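Local coordinates for RagB/SusD family nutrient uptake outer membrane protein (Bacteroides thetaiotaomicron, PDB 7KV3), which probably binds beta-glucan oligosaccharides at the outer membrane as a SusD-family protein of nutrient uptake, at residues Y279-A284 and N385-S390; R286-P291 and S392-N397; P300-P305 and R317-C322. All blocks are in the same frame, centred on the assembly; numbering follows the deposited sequence.

Interaction 1 of 3, residues Y279-A284 and N385-S390. With BGC (beta-D-glucopyranose), chain B; BGC (beta-D-glucopyranose), chain C.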
loop_
_atom_site.group_PDB
_atom_site.type_symbol
_atom_site.label_atom_id
_atom_site.label_comp_id
_atom_site.label_asym_id
_atom_site.label_seq_id
_atom_site.Cartn_x
_atom_site.Cartn_y
_atom_site.Cartn_z
ATOM N N TYR A 279 7.848 6.174 8.589
ATOM C CA TYR A 279 7.216 7.317 9.266
ATOM C C TYR A 279 7.719 7.294 10.702
ATOM O O TYR A 279 7.915 6.196 11.231
ATOM C CB TYR A 279 5.693 7.211 9.191
ATOM C CG TYR A 279 5.056 7.441 7.844
ATOM C CD1 TYR A 279 4.957 8.722 7.336
ATOM C CD2 TYR A 279 4.448 6.409 7.125
ATOM C CE1 TYR A 279 4.301 8.980 6.141
ATOM C CE2 TYR A 279 3.806 6.645 5.912
ATOM C CZ TYR A 279 3.722 7.945 5.425
ATOM O OH TYR A 279 3.101 8.259 4.244
ATOM N N LYS A 280 7.978 8.456 11.283
ATOM C CA LYS A 280 8.523 8.554 12.657
ATOM C C LYS A 280 7.741 9.622 13.423
ATOM O O LYS A 280 7.245 10.556 12.785
ATOM C CB LYS A 280 10.013 8.891 12.612
ATOM C CG LYS A 280 10.312 10.213 11.934
ATOM C CD LYS A 280 11.747 10.706 12.081
ATOM C CE LYS A 280 11.841 12.186 11.753
ATOM N NZ LYS A 280 13.230 12.686 11.857
ATOM N N ASP A 281 7.634 9.464 14.739
ATOM C CA ASP A 281 7.158 10.522 15.659
ATOM C C ASP A 281 8.373 11.227 16.286
ATOM O O ASP A 281 8.197 12.347 16.779
ATOM C CB ASP A 281 6.220 9.962 16.720
ATOM C CG ASP A 281 6.854 9.044 17.752
ATOM O OD1 ASP A 281 7.707 8.200 17.371
ATOM O OD2 ASP A 281 6.446 9.137 18.940
ATOM N N ASP A 282 9.562 10.618 16.251
ATOM C CA ASP A 282 10.747 11.129 16.992
ATOM C C ASP A 282 11.092 12.523 16.462
ATOM O O ASP A 282 11.660 12.600 15.384
ATOM C CB ASP A 282 11.952 10.196 16.887
ATOM C CG ASP A 282 13.077 10.593 17.837
ATOM O OD1 ASP A 282 12.869 11.539 18.651
ATOM O OD2 ASP A 282 14.155 9.954 17.769
ATOM N N ASN A 283 10.683 13.580 17.170
ATOM C CA ASN A 283 10.947 14.998 16.797
ATOM C C ASN A 283 10.385 15.266 15.387
ATOM O O ASN A 283 10.966 16.076 14.641
ATOM C CB ASN A 283 12.441 15.330 16.973
ATOM C CG ASN A 283 12.739 15.916 18.339
ATOM O OD1 ASN A 283 12.567 17.110 18.542
ATOM N ND2 ASN A 283 13.151 15.095 19.293
ATOM N N ALA A 284 9.271 14.622 15.029
ATOM C CA ALA A 284 8.619 14.787 13.710
ATOM C C ALA A 284 7.933 16.160 13.665
ATOM O O ALA A 284 7.303 16.564 14.671
ATOM C CB ALA A 284 7.652 13.650 13.480
ATOM N N ASN A 385 2.551 8.680 18.739
ATOM C CA ASN A 385 2.912 10.053 18.276
ATOM C C ASN A 385 3.480 10.903 19.426
ATOM O O ASN A 385 3.560 12.123 19.234
ATOM C CB ASN A 385 1.735 10.781 17.603
ATOM C CG ASN A 385 0.560 11.033 18.527
ATOM O OD1 ASN A 385 0.545 10.558 19.663
ATOM N ND2 ASN A 385 -0.423 11.776 18.047
ATOM N N LYS A 386 3.929 10.303 20.540
ATOM C CA LYS A 386 4.240 11.059 21.784
ATOM C C LYS A 386 5.463 11.955 21.590
ATOM O O LYS A 386 5.471 13.002 22.224
ATOM C CB LYS A 386 4.403 10.159 23.014
ATOM C CG LYS A 386 5.627 9.261 23.039
ATOM C CD LYS A 386 5.703 8.397 24.284
ATOM C CE LYS A 386 7.046 7.715 24.441
ATOM N NZ LYS A 386 7.372 6.869 23.269
ATOM N N ASP A 387 6.429 11.598 20.741
ATOM C CA ASP A 387 7.719 12.341 20.636
ATOM C C ASP A 387 7.662 13.419 19.540
ATOM O O ASP A 387 8.696 14.066 19.322
ATOM C CB ASP A 387 8.889 11.357 20.495
ATOM C CG ASP A 387 9.144 10.584 21.783
ATOM O OD1 ASP A 387 9.119 11.223 22.850
ATOM O OD2 ASP A 387 9.338 9.351 21.726
ATOM N N GLN A 388 6.507 13.665 18.917
ATOM C CA GLN A 388 6.390 14.611 17.771
ATOM C C GLN A 388 6.420 16.059 18.293
ATOM O O GLN A 388 6.161 16.271 19.493
ATOM C CB GLN A 388 5.137 14.308 16.940
ATOM C CG GLN A 388 3.831 14.754 17.589
ATOM C CD GLN A 388 3.412 16.155 17.206
ATOM O OE1 GLN A 388 3.406 16.511 16.041
ATOM N NE2 GLN A 388 2.985 16.940 18.181
ATOM N N LYS A 389 6.734 17.029 17.425
ATOM C CA LYS A 389 6.998 18.428 17.866
ATOM C C LYS A 389 6.150 19.404 17.054
ATOM O O LYS A 389 6.367 20.627 17.200
ATOM C CB LYS A 389 8.496 18.751 17.771
ATOM C CG LYS A 389 9.374 17.944 18.718
ATOM C CD LYS A 389 9.302 18.401 20.162
ATOM C CE LYS A 389 9.144 17.269 21.157
ATOM N NZ LYS A 389 10.450 16.679 21.527
ATOM N N SER A 390 5.174 18.904 16.289
ATOM C CA SER A 390 4.245 19.746 15.491
ATOM C C SER A 390 2.778 19.402 15.813
ATOM O O SER A 390 2.435 19.315 17.015
ATOM C CB SER A 390 4.571 19.618 14.040
ATOM O OG SER A 390 3.982 20.688 13.333
HETATM C C2 BGC B . 6.058 23.566 12.709
HETATM C C3 BGC B . 5.659 23.906 14.137
HETATM C C4 BGC B . 6.784 23.425 15.081
HETATM C C5 BGC B . 8.177 23.863 14.627
HETATM C C6 BGC B . 9.211 23.078 15.396
HETATM C C1 BGC B . 7.370 24.306 12.433
HETATM O O1 BGC B . 7.684 24.162 11.070
HETATM O O2 BGC B . 5.025 23.960 11.789
HETATM O O3 BGC B . 4.396 23.304 14.464
HETATM O O4 BGC B . 6.601 23.860 16.435
HETATM O O5 BGC B . 8.392 23.695 13.206
HETATM O O6 BGC B . 10.441 23.426 14.775
HETATM C C2 BGC C . 2.151 23.412 15.125
HETATM C C3 BGC C . 1.278 23.741 16.305
HETATM C C4 BGC C . 1.853 23.111 17.572
HETATM C C5 BGC C . 3.313 23.534 17.780
HETATM C C6 BGC C . 3.895 22.877 19.006
HETATM C C1 BGC C . 3.608 23.749 15.452
HETATM O O2 BGC C . 1.661 24.092 13.965
HETATM O O3 BGC C . -0.016 23.196 16.041
HETATM O O4 BGC C . 1.075 23.456 18.715
HETATM O O5 BGC C . 4.078 23.134 16.648
HETATM O O6 BGC C . 5.081 23.578 19.344
HETATM O O HOH W 1 6.698 7.089 20.263
#
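D281 and D387 face each other where two beta turns pack together. One is a type II turn from D281 to A284, the other a type I turn from N385 to Q388. Both sit in long loops of the SusD-family region.

The backbones are joined at two points. N283 N donates to D387 O at 3.0 Å. K389 N donates to A284 O at 2.9 Å. D281 O is used within its own turn, where it accepts from A284 N.

One carboxylate oxygen adds a side-chain bond. D281 OD2 receives D387 N at 3.0 Å with an N-H...O angle of 167°. The donor comes from above the carboxylate plane. The D281 CG lies between its own N and carbonyl carbon (chi1 69°), and this turns OD2 over the N385–D387 backbone.

Charge is gathered at the same place. D281 OD2 and D387 OD2 are only 4.0 Å apart. K386 NZ forms a salt bridge with D387 OD2 at 3.5 Å, and water 1 links K386 NZ to D281 OD2. The lysine is likely to offset part of the negative charge.

Two packing contacts accompany these bonds: the methylene CG of K389 comes up against N283 OD1, and A284 CB meets Q388 CB.

Beyond the turn, the bent Q388 side chain folds back on S390. Its NE2 donates to S390 O, and its OE1 accepts from S390 N and, weakly, from N395 ND2. The Q388 amide thus bonds both N and O of S390, next to the sugar. The S390 hydroxyl, OG, donates at 2.9 Å to O3 of the chain B glucose, the oxygen that links this sugar to C1 of the chain C glucose.

Interaction 2 of 3, residues R286-P291 and S392-N397. With BGC (beta-D-glucopyranose), chain D; BGC (beta-D-glucopyranose), chain B; BGC (beta-D-glucopyranose), chain C; BGC (beta-D-glucopyranose), chain E.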
loop_
_atom_site.group_PDB
_atom_site.type_symbol
_atom_site.label_atom_id
_atom_site.label_comp_id
_atom_site.label_asym_id
_atom_site.label_seq_id
_atom_site.Cartn_x
_atom_site.Cartn_y
_atom_site.Cartn_z
ATOM N N ARG A 286 6.188 17.291 10.567
ATOM C CA ARG A 286 5.207 17.386 9.463
ATOM C C ARG A 286 4.014 18.206 9.984
ATOM O O ARG A 286 3.582 17.988 11.158
ATOM C CB ARG A 286 4.799 16.008 8.957
ATOM C CG ARG A 286 3.867 16.078 7.764
ATOM C CD ARG A 286 3.452 14.695 7.375
ATOM N NE ARG A 286 2.943 14.588 6.028
ATOM C CZ ARG A 286 2.567 13.436 5.484
ATOM N NH1 ARG A 286 2.642 12.308 6.178
ATOM N NH2 ARG A 286 2.138 13.405 4.244
ATOM N N ASP A 287 3.557 19.162 9.177
ATOM C CA ASP A 287 2.473 20.092 9.581
ATOM C C ASP A 287 1.540 20.339 8.386
ATOM O O ASP A 287 1.864 19.915 7.243
ATOM C CB ASP A 287 3.067 21.357 10.215
ATOM C CG ASP A 287 2.216 21.993 11.311
ATOM O OD1 ASP A 287 1.070 21.548 11.528
ATOM O OD2 ASP A 287 2.705 22.934 11.938
ATOM N N TRP A 288 0.384 20.928 8.668
ATOM C CA TRP A 288 -0.704 21.193 7.684
ATOM C C TRP A 288 -0.178 21.993 6.486
ATOM O O TRP A 288 -0.518 21.608 5.351
ATOM C CB TRP A 288 -1.878 21.890 8.388
ATOM C CG TRP A 288 -2.366 21.090 9.556
ATOM C CD1 TRP A 288 -2.092 21.305 10.872
ATOM C CD2 TRP A 288 -3.162 19.894 9.504
ATOM N NE1 TRP A 288 -2.685 20.348 11.646
ATOM C CE2 TRP A 288 -3.341 19.463 10.833
ATOM C CE3 TRP A 288 -3.737 19.147 8.462
ATOM C CZ2 TRP A 288 -4.088 18.329 11.149
ATOM C CZ3 TRP A 288 -4.440 18.006 8.773
ATOM C CH2 TRP A 288 -4.620 17.610 10.101
ATOM N N GLY A 289 0.623 23.038 6.748
ATOM C CA GLY A 289 1.215 23.948 5.748
ATOM C C GLY A 289 2.518 23.399 5.167
ATOM O O GLY A 289 2.906 23.889 4.096
ATOM N N SER A 290 3.160 22.416 5.833
ATOM C CA SER A 290 4.460 21.790 5.448
ATOM C C SER A 290 4.293 20.265 5.405
ATOM O O SER A 290 4.880 19.486 6.169
ATOM C CB SER A 290 5.571 22.237 6.361
ATOM O OG SER A 290 5.299 21.878 7.699
ATOM N N PRO A 291 3.413 19.803 4.504
ATOM C CA PRO A 291 3.063 18.387 4.431
ATOM C C PRO A 291 4.179 17.462 3.914
ATOM O O PRO A 291 4.077 16.272 4.124
ATOM C CB PRO A 291 1.889 18.420 3.430
ATOM C CG PRO A 291 2.211 19.611 2.554
ATOM C CD PRO A 291 2.657 20.640 3.559
ATOM N N SER A 392 0.095 16.722 16.191
ATOM C CA SER A 392 0.126 15.285 16.587
ATOM C C SER A 392 -0.656 14.416 15.583
ATOM O O SER A 392 -0.310 13.209 15.467
ATOM C CB SER A 392 -0.397 15.106 17.992
ATOM O OG SER A 392 -1.801 15.303 17.996
ATOM N N GLU A 393 -1.650 15.006 14.897
ATOM C CA GLU A 393 -2.529 14.365 13.883
ATOM C C GLU A 393 -1.729 13.817 12.711
ATOM O O GLU A 393 -2.196 12.838 12.112
ATOM C CB GLU A 393 -3.518 15.349 13.252
ATOM C CG GLU A 393 -4.682 15.694 14.155
ATOM C CD GLU A 393 -4.428 16.868 15.088
ATOM O OE1 GLU A 393 -3.384 17.533 14.939
ATOM O OE2 GLU A 393 -5.283 17.119 15.959
ATOM N N LEU A 394 -0.626 14.471 12.340
ATOM C CA LEU A 394 0.126 14.141 11.105
ATOM C C LEU A 394 1.396 13.373 11.443
ATOM O O LEU A 394 2.148 13.107 10.491
ATOM C CB LEU A 394 0.475 15.439 10.369
ATOM C CG LEU A 394 -0.726 16.252 9.894
ATOM C CD1 LEU A 394 -0.285 17.603 9.363
ATOM C CD2 LEU A 394 -1.497 15.482 8.832
ATOM N N ASN A 395 1.655 13.054 12.718
ATOM C CA ASN A 395 3.004 12.588 13.141
ATOM C C ASN A 395 2.926 11.254 13.893
ATOM O O ASN A 395 3.751 11.046 14.797
ATOM C CB ASN A 395 3.760 13.700 13.871
ATOM C CG ASN A 395 4.173 14.782 12.892
ATOM O OD1 ASN A 395 4.988 14.539 11.989
ATOM N ND2 ASN A 395 3.565 15.954 13.007
ATOM N N TRP A 396 2.048 10.334 13.464
ATOM C CA TRP A 396 2.066 8.907 13.905
ATOM C C TRP A 396 3.327 8.215 13.356
ATOM O O TRP A 396 3.757 8.559 12.252
ATOM C CB TRP A 396 0.794 8.188 13.479
ATOM C CG TRP A 396 -0.392 8.747 14.188
ATOM C CD1 TRP A 396 -1.298 9.627 13.687
ATOM C CD2 TRP A 396 -0.784 8.496 15.554
ATOM N NE1 TRP A 396 -2.235 9.929 14.634
ATOM C CE2 TRP A 396 -1.951 9.250 15.791
ATOM C CE3 TRP A 396 -0.276 7.699 16.586
ATOM C CZ2 TRP A 396 -2.592 9.265 17.026
ATOM C CZ3 TRP A 396 -0.923 7.683 17.801
ATOM C CH2 TRP A 396 -2.059 8.467 18.019
ATOM N N ASN A 397 3.885 7.291 14.124
ATOM C CA ASN A 397 5.139 6.564 13.797
ATOM C C ASN A 397 4.885 5.312 12.927
ATOM O O ASN A 397 5.891 4.657 12.542
ATOM C CB ASN A 397 5.920 6.231 15.070
ATOM C CG ASN A 397 5.288 5.178 15.942
ATOM O OD1 ASN A 397 4.284 4.558 15.573
ATOM N ND2 ASN A 397 5.859 4.992 17.128
HETATM C C2 BGC D . -5.682 22.337 12.595
HETATM C C3 BGC D . -5.998 22.452 11.115
HETATM C C4 BGC D . -6.015 23.901 10.657
HETATM C C5 BGC D . -4.779 24.628 11.144
HETATM C C6 BGC D . -4.800 26.044 10.620
HETATM C C1 BGC D . -4.551 23.307 12.976
HETATM O O2 BGC D . -5.318 20.991 12.957
HETATM O O3 BGC D . -7.266 21.863 10.827
HETATM O O4 BGC D . -6.035 23.913 9.225
HETATM O O5 BGC D . -4.784 24.630 12.552
HETATM O O6 BGC D . -4.356 25.861 9.290
HETATM C C2 BGC B . 6.058 23.566 12.709
HETATM C C3 BGC B . 5.659 23.906 14.137
HETATM C C4 BGC B . 6.784 23.425 15.081
HETATM C C5 BGC B . 8.177 23.863 14.627
HETATM C C6 BGC B . 9.211 23.078 15.396
HETATM C C1 BGC B . 7.370 24.306 12.433
HETATM O O1 BGC B . 7.684 24.162 11.070
HETATM O O2 BGC B . 5.025 23.960 11.789
HETATM O O3 BGC B . 4.396 23.304 14.464
HETATM O O4 BGC B . 6.601 23.860 16.435
HETATM O O5 BGC B . 8.392 23.695 13.206
HETATM O O6 BGC B . 10.441 23.426 14.775
HETATM C C2 BGC C . 2.151 23.412 15.125
HETATM C C3 BGC C . 1.278 23.741 16.305
HETATM C C4 BGC C . 1.853 23.111 17.572
HETATM C C5 BGC C . 3.313 23.534 17.780
HETATM C C6 BGC C . 3.895 22.877 19.006
HETATM C C1 BGC C . 3.608 23.749 15.452
HETATM O O2 BGC C . 1.661 24.092 13.965
HETATM O O3 BGC C . -0.016 23.196 16.041
HETATM O O4 BGC C . 1.075 23.456 18.715
HETATM O O5 BGC C . 4.078 23.134 16.648
HETATM O O6 BGC C . 5.081 23.578 19.344
HETATM C C2 BGC E . -8.846 20.274 10.410
HETATM C C3 BGC E . -9.201 19.089 9.541
HETATM C C4 BGC E . -8.802 19.337 8.089
HETATM C C5 BGC E . -7.350 19.799 8.044
HETATM C C6 BGC E . -6.912 20.085 6.620
HETATM C C1 BGC E . -7.365 20.671 10.233
HETATM O O2 BGC E . -8.964 19.916 11.761
HETATM O O3 BGC E . -10.593 18.837 9.554
HETATM O O4 BGC E . -8.979 18.125 7.352
HETATM O O5 BGC E . -7.151 20.963 8.853
HETATM O O6 BGC E . -7.622 21.214 6.086
HETATM O O HOH W 2 -3.672 20.074 14.696
#
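L394 CD1 lies over the face of the W288 indole, 3.8 Å from the centroid of the six-membered ring and 16° off its normal. The opposite face carries the chain D and chain E glucose units, so the ring is held between a leucine methyl and the sugars. W288 CG is beside its own backbone N (chi1 -56°), which swings the indole out between them. E393 CB also touches the ring, at CZ2. E393 OE1 receives water 2 at 2.6 Å, and the same water accepts from W288 NE1 and bonds to O2 of the chain D glucose. This is an aromatic platform for a glycan, next to an acidic grip: D287 OD2 accepts from O2 of the chain B glucose at 2.5 Å and from O2 of the chain C glucose at 2.6 Å. Behind the platform, N395 holds the backbone of R286. Its ND2 donates to R286 O at 2.7 Å (163°), and its OD1 takes a weak bond from R286 N. The extended R286 chain runs past L394 O, and its NE donates to P291 O at 2.8 Å. Further out, its guanidinium forms a salt bridge with D61 and a hydrogen bond to W62 O.

Interaction 3 of 3, residues P300-P305 and R317-C322. With BGC (beta-D-glucopyranose), chain F.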
loop_
_atom_site.group_PDB
_atom_site.type_symbol
_atom_site.label_atom_id
_atom_site.label_comp_id
_atom_site.label_asym_id
_atom_site.label_seq_id
_atom_site.Cartn_x
_atom_site.Cartn_y
_atom_site.Cartn_z
ATOM N N PRO A 300 -3.385 6.828 10.974
ATOM C CA PRO A 300 -4.171 6.438 12.149
ATOM C C PRO A 300 -5.192 7.474 12.634
ATOM O O PRO A 300 -6.137 7.056 13.266
ATOM C CB PRO A 300 -3.110 6.242 13.233
ATOM C CG PRO A 300 -1.850 5.920 12.444
ATOM C CD PRO A 300 -1.937 6.853 11.257
ATOM N N THR A 301 -4.992 8.765 12.366
ATOM C CA THR A 301 -5.972 9.825 12.721
ATOM C C THR A 301 -7.212 9.627 11.845
ATOM O O THR A 301 -8.328 9.681 12.371
ATOM C CB THR A 301 -5.415 11.236 12.509
ATOM O OG1 THR A 301 -4.245 11.381 13.304
ATOM C CG2 THR A 301 -6.401 12.312 12.891
ATOM N N LEU A 302 -7.015 9.334 10.559
ATOM C CA LEU A 302 -8.143 9.144 9.618
ATOM C C LEU A 302 -9.058 8.002 10.107
ATOM O O LEU A 302 -10.294 8.181 10.058
ATOM C CB LEU A 302 -7.600 8.868 8.211
ATOM C CG LEU A 302 -7.008 10.064 7.479
ATOM C CD1 LEU A 302 -6.123 9.597 6.322
ATOM C CD2 LEU A 302 -8.106 10.997 6.977
ATOM N N ILE A 303 -8.505 6.862 10.529
ATOM C CA ILE A 303 -9.275 5.585 10.601
ATOM C C ILE A 303 -9.546 5.129 12.041
ATOM O O ILE A 303 -10.051 4.014 12.202
ATOM C CB ILE A 303 -8.540 4.484 9.815
ATOM C CG1 ILE A 303 -7.232 4.086 10.493
ATOM C CG2 ILE A 303 -8.319 4.909 8.363
ATOM C CD1 ILE A 303 -6.687 2.801 9.975
ATOM N N SER A 304 -9.230 5.935 13.051
ATOM C CA SER A 304 -9.519 5.588 14.458
ATOM C C SER A 304 -10.859 6.205 14.870
ATOM O O SER A 304 -11.379 7.082 14.173
ATOM C CB SER A 304 -8.346 5.955 15.303
ATOM O OG SER A 304 -7.209 5.200 14.854
ATOM N N PRO A 305 -11.517 5.671 15.926
ATOM C CA PRO A 305 -12.894 6.055 16.283
ATOM C C PRO A 305 -13.030 7.520 16.733
ATOM O O PRO A 305 -12.149 7.999 17.420
ATOM C CB PRO A 305 -13.276 5.142 17.459
ATOM C CG PRO A 305 -12.187 4.086 17.532
ATOM C CD PRO A 305 -10.976 4.635 16.811
ATOM N N ARG A 317 -8.020 8.463 19.537
ATOM C CA ARG A 317 -9.183 8.838 18.705
ATOM C C ARG A 317 -8.742 9.183 17.279
ATOM O O ARG A 317 -7.569 9.450 17.047
ATOM C CB ARG A 317 -9.881 10.034 19.340
ATOM C CG ARG A 317 -9.075 11.320 19.304
ATOM C CD ARG A 317 -9.776 12.295 20.239
ATOM N NE ARG A 317 -9.009 13.506 20.460
ATOM C CZ ARG A 317 -8.437 13.840 21.606
ATOM N NH1 ARG A 317 -8.542 13.056 22.669
ATOM N NH2 ARG A 317 -7.786 14.988 21.689
ATOM N N GLY A 318 -9.693 9.200 16.362
ATOM C CA GLY A 318 -9.491 9.670 14.986
ATOM C C GLY A 318 -10.769 10.217 14.420
ATOM O O GLY A 318 -11.584 10.744 15.203
ATOM N N TRP A 319 -10.933 10.110 13.108
ATOM C CA TRP A 319 -12.075 10.722 12.389
ATOM C C TRP A 319 -13.062 9.657 11.888
ATOM O O TRP A 319 -13.983 10.019 11.163
ATOM C CB TRP A 319 -11.551 11.649 11.287
ATOM C CG TRP A 319 -10.786 12.856 11.773
ATOM C CD1 TRP A 319 -10.960 13.554 12.933
ATOM C CD2 TRP A 319 -9.725 13.533 11.082
ATOM N NE1 TRP A 319 -10.068 14.596 13.012
ATOM C CE2 TRP A 319 -9.308 14.618 11.888
ATOM C CE3 TRP A 319 -9.095 13.335 9.858
ATOM C CZ2 TRP A 319 -8.284 15.484 11.523
ATOM C CZ3 TRP A 319 -8.101 14.210 9.475
ATOM C CH2 TRP A 319 -7.704 15.264 10.297
ATOM N N GLY A 320 -12.936 8.400 12.304
ATOM C CA GLY A 320 -13.894 7.335 11.948
ATOM C C GLY A 320 -13.995 7.027 10.459
ATOM O O GLY A 320 -15.105 6.664 9.993
ATOM N N PHE A 321 -12.910 7.139 9.700
ATOM C CA PHE A 321 -12.875 6.646 8.304
ATOM C C PHE A 321 -12.523 5.152 8.315
ATOM O O PHE A 321 -11.952 4.669 9.297
ATOM C CB PHE A 321 -11.909 7.455 7.438
ATOM C CG PHE A 321 -12.418 8.821 7.052
ATOM C CD1 PHE A 321 -13.208 8.997 5.923
ATOM C CD2 PHE A 321 -12.093 9.929 7.802
ATOM C CE1 PHE A 321 -13.664 10.260 5.564
ATOM C CE2 PHE A 321 -12.526 11.197 7.437
ATOM C CZ PHE A 321 -13.325 11.356 6.323
ATOM N N CYS A 322 -12.911 4.459 7.244
ATOM C CA CYS A 322 -12.641 3.018 6.980
ATOM C C CYS A 322 -12.958 2.160 8.200
ATOM O O CYS A 322 -12.096 1.439 8.698
ATOM C CB CYS A 322 -11.211 2.849 6.488
ATOM S SG CYS A 322 -11.001 3.758 4.944
HETATM C C2 BGC F . -12.568 17.712 10.263
HETATM C C3 BGC F . -13.176 16.321 10.374
HETATM C C4 BGC F . -13.031 15.626 9.042
HETATM C C5 BGC F . -11.552 15.623 8.606
HETATM C C6 BGC F . -11.299 14.984 7.226
HETATM C C1 BGC F . -11.127 17.641 9.804
HETATM O O2 BGC F . -12.522 18.316 11.547
HETATM O O3 BGC F . -14.543 16.464 10.786
HETATM O O4 BGC F . -13.532 14.311 9.190
HETATM O O5 BGC F . -11.086 16.974 8.566
HETATM O O6 BGC F . -12.280 15.393 6.276
HETATM O O HOH W 3 -10.563 1.697 10.895
#
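The methyl CG2 of T301 rises as a bump against the centre of the W319 six-membered ring, 3.8 Å from its centroid and 9° off the normal. CG2 is anti to the T301 backbone N, and this directs it at the indole. C5 of the chain F glucose lies over the other face, toward the rim. L302 CD2 fills the notch between two rings: it meets the edge of W319 at CE3 (3.8 Å) and F321 at CD2 (4.2 Å). L302 O lies in the plane of the F321 ring at its edge, and it also accepts F321 N at 2.8 Å. I303 CG2 rests on C322 CB. G318 sits where the two segments come closest, and a CB there would collide with S304 N. Backbone bonds pull the loop onto the helix end: G320 N to S304 O at 2.8 Å, and G318 N to P305 O at 2.9 Å. Water 3 bridges I303 O and C322 O. With an alanine in place of W319, the T301 methyl and the glucose would probably lose the flat surface between them, and a gap would open beside L302. D90 and R367 add hydrogen bonds to the bound glucose. A tryptophan backed by the protein on one face and lying under a sugar on the other is typical of a carbohydrate-binding aromatic platform.

From the N terminus, segments 279-284, 286-291 and 300-305 follow strand 273-277, the last beginning on helix 299-303. Interaction 3 closes first, over the 11 residues from 306 to 316. Interactions 1 and 2 each close a loop of 100 residues. They cross, because their segments alternate along the chain, and both enclose interaction 3. Together they bring the loop after strand 273-277 to the loop before strand 400-404. N385 ND2 hydrogen-bonds S392 O, joining interactions 1 and 2. T301 OG1, bonded to E393 O and W396 NE1, joins interactions 2 and 3. The three contacts lie along bound glucose units.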